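Local coordinates for 2-dehydropantoate 2-reductase (Bacillus subtilis, PDB 3EGO), which probably catalyses the NADPH-dependent reduction of ketopantoate to pantoate, the second step of the pathway that supplies pantoate for pantothenate biosynthesis, at residues A[18-23]-A[161-166]; A[47-52]-A[134-139]. All coordinates share one frame; numbering follows the deposited sequence.

Interaction 1: A[18-23]-A[161-166]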
loop_
_atom_site.group_PDB
_atom_site.type_symbol
_atom_site.label_atom_id
_atom_site.label_comp_id
_atom_site.label_asym_id
_atom_site.label_seq_id
_atom_site.Cartn_x
_atom_site.Cartn_y
_atom_site.Cartn_z
ATOM N N ALA A 18 -27.477 0.519 -23.129
ATOM C CA ALA A 18 -27.828 0.610 -24.555
ATOM C C ALA A 18 -28.707 -0.574 -24.937
ATOM O O ALA A 18 -29.700 -0.389 -25.603
ATOM C CB ALA A 18 -26.544 0.630 -25.399
ATOM N N TYR A 19 -28.365 -1.789 -24.498
ATOM C CA TYR A 19 -29.194 -2.923 -24.830
ATOM C C TYR A 19 -30.658 -2.734 -24.352
ATOM O O TYR A 19 -31.661 -2.854 -25.102
ATOM C CB TYR A 19 -28.618 -4.246 -24.270
ATOM C CG TYR A 19 -29.633 -5.342 -24.574
ATOM C CD1 TYR A 19 -29.714 -5.896 -25.855
ATOM C CD2 TYR A 19 -30.577 -5.734 -23.623
ATOM C CE1 TYR A 19 -30.677 -6.842 -26.152
ATOM C CE2 TYR A 19 -31.523 -6.650 -23.904
ATOM C CZ TYR A 19 -31.584 -7.189 -25.188
ATOM O OH TYR A 19 -32.554 -8.118 -25.467
ATOM N N TYR A 20 -30.803 -2.400 -23.086
ATOM C CA TYR A 20 -32.117 -2.425 -22.541
ATOM C C TYR A 20 -32.939 -1.235 -22.980
ATOM O O TYR A 20 -34.154 -1.381 -23.176
ATOM C CB TYR A 20 -32.054 -2.564 -21.010
ATOM C CG TYR A 20 -31.799 -3.963 -20.522
ATOM C CD1 TYR A 20 -30.585 -4.309 -19.939
ATOM C CD2 TYR A 20 -32.800 -4.932 -20.601
ATOM C CE1 TYR A 20 -30.357 -5.585 -19.452
ATOM C CE2 TYR A 20 -32.588 -6.203 -20.121
ATOM C CZ TYR A 20 -31.348 -6.525 -19.543
ATOM O OH TYR A 20 -31.120 -7.805 -19.043
ATOM N N LEU A 21 -32.314 -0.063 -23.145
ATOM C CA LEU A 21 -33.081 1.130 -23.575
ATOM C C LEU A 21 -33.439 1.037 -25.075
ATOM O O LEU A 21 -34.484 1.520 -25.502
ATOM C CB LEU A 21 -32.317 2.431 -23.292
ATOM C CG LEU A 21 -32.141 2.702 -21.770
ATOM C CD1 LEU A 21 -31.134 3.857 -21.483
ATOM C CD2 LEU A 21 -33.537 2.962 -21.142
ATOM N N SER A 22 -32.609 0.339 -25.837
ATOM C CA SER A 22 -32.901 0.066 -27.263
ATOM C C SER A 22 -34.213 -0.710 -27.449
ATOM O O SER A 22 -34.809 -0.663 -28.528
ATOM C CB SER A 22 -31.767 -0.728 -27.886
ATOM O OG SER A 22 -31.954 -2.118 -27.644
ATOM N N LEU A 23 -34.685 -1.403 -26.416
ATOM C CA LEU A 23 -35.955 -2.128 -26.514
ATOM C C LEU A 23 -37.153 -1.215 -26.638
ATOM O O LEU A 23 -38.205 -1.670 -27.042
ATOM C CB LEU A 23 -36.187 -3.075 -25.321
ATOM C CG LEU A 23 -35.123 -4.159 -25.079
ATOM C CD1 LEU A 23 -35.403 -4.841 -23.760
ATOM C CD2 LEU A 23 -35.130 -5.189 -26.175
ATOM N N HIS A 161 -41.775 2.659 -19.537
ATOM C CA HIS A 161 -41.756 1.219 -19.727
ATOM C C HIS A 161 -40.350 0.650 -19.814
ATOM O O HIS A 161 -39.544 1.094 -20.645
ATOM C CB HIS A 161 -42.533 0.862 -20.995
ATOM C CG HIS A 161 -44.005 1.095 -20.861
ATOM N ND1 HIS A 161 -44.719 1.890 -21.730
ATOM C CD2 HIS A 161 -44.892 0.654 -19.933
ATOM C CE1 HIS A 161 -45.987 1.918 -21.356
ATOM N NE2 HIS A 161 -46.117 1.179 -20.269
ATOM N N ASN A 162 -40.054 -0.315 -18.951
ATOM C CA ASN A 162 -38.748 -0.985 -19.029
ATOM C C ASN A 162 -38.792 -2.498 -18.991
ATOM O O ASN A 162 -39.763 -3.057 -18.493
ATOM C CB ASN A 162 -37.827 -0.429 -17.961
ATOM C CG ASN A 162 -37.296 0.907 -18.353
ATOM O OD1 ASN A 162 -37.775 1.913 -17.889
ATOM N ND2 ASN A 162 -36.341 0.920 -19.294
ATOM N N HIS A 163 -37.754 -3.165 -19.517
ATOM C CA HIS A 163 -37.654 -4.632 -19.362
ATOM C C HIS A 163 -37.714 -4.990 -17.887
ATOM O O HIS A 163 -37.162 -4.283 -17.058
ATOM C CB HIS A 163 -36.336 -5.154 -19.944
ATOM C CG HIS A 163 -36.306 -6.638 -20.140
ATOM N ND1 HIS A 163 -36.118 -7.519 -19.105
ATOM C CD2 HIS A 163 -36.455 -7.392 -21.253
ATOM C CE1 HIS A 163 -36.144 -8.758 -19.566
ATOM N NE2 HIS A 163 -36.326 -8.707 -20.875
ATOM N N SER A 164 -38.317 -6.129 -17.555
ATOM C CA SER A 164 -38.438 -6.527 -16.169
ATOM C C SER A 164 -37.079 -6.563 -15.496
ATOM O O SER A 164 -36.969 -6.334 -14.293
ATOM C CB SER A 164 -39.095 -7.907 -16.080
ATOM O OG SER A 164 -40.402 -7.835 -16.621
ATOM N N ASP A 165 -36.025 -6.846 -16.270
ATOM C CA ASP A 165 -34.712 -7.052 -15.650
ATOM C C ASP A 165 -33.874 -5.796 -15.629
ATOM O O ASP A 165 -32.745 -5.841 -15.130
ATOM C CB ASP A 165 -33.909 -8.164 -16.341
ATOM C CG ASP A 165 -34.517 -9.553 -16.156
ATOM O OD1 ASP A 165 -34.988 -9.885 -15.051
ATOM O OD2 ASP A 165 -34.439 -10.325 -17.114
ATOM N N PHE A 166 -34.454 -4.696 -16.129
ATOM C CA PHE A 166 -33.846 -3.391 -16.179
ATOM C C PHE A 166 -34.754 -2.385 -15.463
ATOM O O PHE A 166 -35.130 -1.421 -16.041
ATOM C CB PHE A 166 -33.618 -2.925 -17.647
ATOM C CG PHE A 166 -32.539 -1.862 -17.802
ATOM C CD1 PHE A 166 -31.184 -2.133 -17.489
ATOM C CD2 PHE A 166 -32.881 -0.574 -18.255
ATOM C CE1 PHE A 166 -30.183 -1.105 -17.637
ATOM C CE2 PHE A 166 -31.908 0.432 -18.415
ATOM C CZ PHE A 166 -30.556 0.167 -18.090
HETATM O O HOH W 1 -35.719 -1.490 -20.741
#

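Interaction 2: A[47-52]-A[134-139]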
loop_
_atom_site.group_PDB
_atom_site.type_symbol
_atom_site.label_atom_id
_atom_site.label_comp_id
_atom_site.label_asym_id
_atom_site.label_seq_id
_atom_site.Cartn_x
_atom_site.Cartn_y
_atom_site.Cartn_z
ATOM N N LEU A 47 -26.174 -9.136 -25.488
ATOM C CA LEU A 47 -26.223 -9.188 -24.042
ATOM C C LEU A 47 -26.393 -10.625 -23.654
ATOM O O LEU A 47 -27.261 -11.322 -24.216
ATOM C CB LEU A 47 -27.394 -8.358 -23.519
ATOM C CG LEU A 47 -27.519 -8.466 -21.994
ATOM C CD1 LEU A 47 -27.527 -7.062 -21.359
ATOM C CD2 LEU A 47 -28.770 -9.221 -21.707
ATOM N N TYR A 48 -25.567 -11.068 -22.707
ATOM C CA TYR A 48 -25.616 -12.427 -22.165
ATOM C C TYR A 48 -26.286 -12.372 -20.795
ATOM O O TYR A 48 -25.987 -11.495 -19.956
ATOM C CB TYR A 48 -24.201 -12.992 -22.011
ATOM C CG TYR A 48 -23.371 -13.123 -23.280
ATOM C CD1 TYR A 48 -23.073 -14.372 -23.813
ATOM C CD2 TYR A 48 -22.856 -11.995 -23.925
ATOM C CE1 TYR A 48 -22.286 -14.487 -24.986
ATOM C CE2 TYR A 48 -22.102 -12.092 -25.067
ATOM C CZ TYR A 48 -21.810 -13.337 -25.600
ATOM O OH TYR A 48 -21.043 -13.421 -26.741
ATOM N N LYS A 49 -27.222 -13.274 -20.554
ATOM C CA LYS A 49 -27.877 -13.260 -19.289
ATOM C C LYS A 49 -28.213 -14.678 -18.979
ATOM O O LYS A 49 -29.182 -15.224 -19.531
ATOM C CB LYS A 49 -29.125 -12.408 -19.297
ATOM C CG LYS A 49 -29.682 -12.185 -17.936
ATOM C CD LYS A 49 -30.708 -11.090 -17.990
ATOM C CE LYS A 49 -31.794 -11.397 -19.056
ATOM N NZ LYS A 49 -32.439 -10.131 -19.623
ATOM N N GLY A 50 -27.381 -15.239 -18.108
ATOM C CA GLY A 50 -27.530 -16.584 -17.557
ATOM C C GLY A 50 -27.956 -17.658 -18.535
ATOM O O GLY A 50 -28.921 -18.401 -18.276
ATOM N N GLY A 51 -27.232 -17.798 -19.639
ATOM C CA GLY A 51 -27.596 -18.872 -20.597
ATOM C C GLY A 51 -28.357 -18.401 -21.830
ATOM O O GLY A 51 -28.411 -19.099 -22.856
ATOM N N GLU A 52 -28.948 -17.215 -21.741
ATOM C CA GLU A 52 -29.552 -16.595 -22.899
ATOM C C GLU A 52 -28.624 -15.537 -23.514
ATOM O O GLU A 52 -27.826 -14.880 -22.828
ATOM C CB GLU A 52 -30.906 -15.997 -22.554
ATOM C CG GLU A 52 -31.900 -17.020 -21.999
ATOM C CD GLU A 52 -33.205 -16.399 -21.591
ATOM O OE1 GLU A 52 -33.235 -15.653 -20.580
ATOM O OE2 GLU A 52 -34.211 -16.657 -22.277
ATOM N N VAL A 134 -21.861 -7.701 -23.615
ATOM C CA VAL A 134 -21.909 -7.449 -22.180
ATOM C C VAL A 134 -22.668 -8.576 -21.486
ATOM O O VAL A 134 -23.726 -9.054 -21.945
ATOM C CB VAL A 134 -22.507 -6.022 -21.834
ATOM C CG1 VAL A 134 -23.999 -5.942 -22.202
ATOM C CG2 VAL A 134 -22.350 -5.681 -20.308
ATOM N N ASP A 135 -22.171 -8.985 -20.335
ATOM C CA ASP A 135 -22.836 -10.052 -19.614
ATOM C C ASP A 135 -23.563 -9.390 -18.468
ATOM O O ASP A 135 -22.929 -8.685 -17.684
ATOM C CB ASP A 135 -21.754 -10.972 -19.096
ATOM C CG ASP A 135 -22.290 -12.214 -18.396
ATOM O OD1 ASP A 135 -23.510 -12.422 -18.292
ATOM O OD2 ASP A 135 -21.444 -13.008 -17.949
ATOM N N HIS A 136 -24.879 -9.581 -18.374
ATOM C CA HIS A 136 -25.659 -9.012 -17.272
ATOM C C HIS A 136 -25.559 -10.021 -16.116
ATOM O O HIS A 136 -26.407 -10.965 -16.003
ATOM C CB HIS A 136 -27.128 -8.852 -17.691
ATOM C CG HIS A 136 -27.942 -7.973 -16.785
ATOM N ND1 HIS A 136 -29.273 -7.700 -17.019
ATOM C CD2 HIS A 136 -27.611 -7.294 -15.651
ATOM C CE1 HIS A 136 -29.732 -6.896 -16.077
ATOM N NE2 HIS A 136 -28.744 -6.629 -15.235
ATOM N N THR A 137 -24.515 -9.855 -15.303
ATOM C CA THR A 137 -24.187 -10.816 -14.235
ATOM C C THR A 137 -24.982 -10.634 -12.941
ATOM O O THR A 137 -25.047 -11.548 -12.113
ATOM C CB THR A 137 -22.668 -10.732 -13.856
ATOM O OG1 THR A 137 -22.316 -9.371 -13.601
ATOM C CG2 THR A 137 -21.822 -11.219 -14.967
ATOM N N GLY A 138 -25.581 -9.464 -12.755
ATOM C CA GLY A 138 -26.208 -9.117 -11.482
ATOM C C GLY A 138 -27.487 -8.373 -11.795
ATOM O O GLY A 138 -27.468 -7.283 -12.306
ATOM N N LEU A 139 -28.616 -9.001 -11.538
ATOM C CA LEU A 139 -29.874 -8.415 -11.901
ATOM C C LEU A 139 -30.230 -7.401 -10.831
ATOM O O LEU A 139 -30.767 -7.756 -9.775
ATOM C CB LEU A 139 -30.948 -9.504 -12.023
ATOM C CG LEU A 139 -30.580 -10.703 -12.923
ATOM C CD1 LEU A 139 -31.720 -11.752 -12.952
ATOM C CD2 LEU A 139 -30.287 -10.229 -14.346
HETATM O O HOH W 2 -25.172 -13.714 -16.853
#

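Interaction 1: A[18-23]-A[161-166]
Tyr20, near the C-terminal end of helix 12-22, meets Phe166 and His163 of the loop that leads into strand 168-170, and these three aromatic residues account for most of the surface buried here. The Tyr20 and Phe166 planes are only 11° apart, but the rings are displaced until little of one lies over the other. What fills the offset is a reciprocal pair of CH-pi contacts: Tyr20 CB lies over the Phe166 face, 3.5 Å from its ring centroid, while Phe166 CB sits over one face of the Tyr20 ring, 3.9 Å from that centroid. Tyr19 CD2 covers the opposite face of Tyr20, which is thus held between its helix neighbour and the loop. With CG anti to the backbone N (chi1 -158°), the Phe166 side chain reaches back to the helix, where Leu21 CG also touches its CE2 atom.

His163 completes the cluster in an edge-to-face pair, the edge of Tyr20 directed at the imidazole face with the planes at 62°; Tyr20 CE2 comes to 3.7 Å from His163 CG. The imidazole is held in its turn by a nearly straight bond from Asp165 N to His163 ND1 (2.9 Å), the donor lying in the ring plane, within a type I turn from His163 to Phe166. Leu23 CD1 packs against His163 CD2 at 3.7 Å. No direct hydrogen bond joins the segments, but a water donates to Tyr20 O and accepts from His163 N, bridging the two backbones. Beyond the contact, Tyr20 OH bonds to His136 and Lys49, and the His124 ring meets that of Phe166 with the planes almost parallel. The result is an aromatic cluster that seats a connecting loop on the helix following the glycine-rich turn of a Rossmann-type dinucleotide-binding domain.

Interaction 2: A[47-52]-A[134-139]
Tyr48 and the backbone of strand 133-138 share two hydrogen bonds: Tyr48 N gives to Val134 O (2.8 Å), and Tyr48 O receives His136 N (2.7 Å). Each is backed by a CA-H...O contact, Leu47 CA to Val134 O and Asp135 CA to Tyr48 O. Asp135 OD1 lies 3.1 Å from Tyr48 O, acceptor against acceptor; a water that donates to this carboxylate oxygen and to His136 O, and accepts from Gly50 N, ties the start of the type I' turn 49-52 to the neighbouring strand.

On the face of Leu47 and Val134, Leu47 CD1 meets Val134 CG1 at 3.8 Å and approaches His136 CB. Lys49 extends alongside His136 in the same direction, Lys49 CD 3.8 Å from His136 ND1, and its chain bends at chi3 (54°); Tyr20 OH hydrogen-bonds to both Lys49 NZ and His136 ND1. Leu139 CD2 lies over the centre of the imidazole and also touches Lys49 CD. Were Lys49 cut back to an alanine, Tyr20 OH would probably lose one of these partners, and a gap is likely to open beside Leu139 CD2 and the imidazole. The pairing is that of parallel beta strands, joining 45-49 to 133-138 within the mixed sheet of the Rossmann-type domain; Val134 also touches Ala126, probably an NADP(+)-binding residue, on the adjoining strand 116-128.

Interactions 1 and 2, their centres 13 Å apart, illustrate how one buried hydroxyl can join a helix-loop contact to a pair of strands. Tyr20 OH lies 2.7 Å from Lys49 NZ and 2.7 Å from His136 ND1, both probable hydrogen bonds, so the aromatic cluster of interaction 1 ends on two neighbouring side chains of interaction 2. Packing reinforces the junction, with Tyr20 CE1 3.7 Å from Leu47 CD1. In sequence, both segments of interaction 2 fall between the two segments of interaction 1. Both contacts lie near the probable NADP(+) site, interaction 2 the closer: side chains of Phe166 and Val13 are about 7 Å apart, those of Val134 and Ser12 about 5 Å.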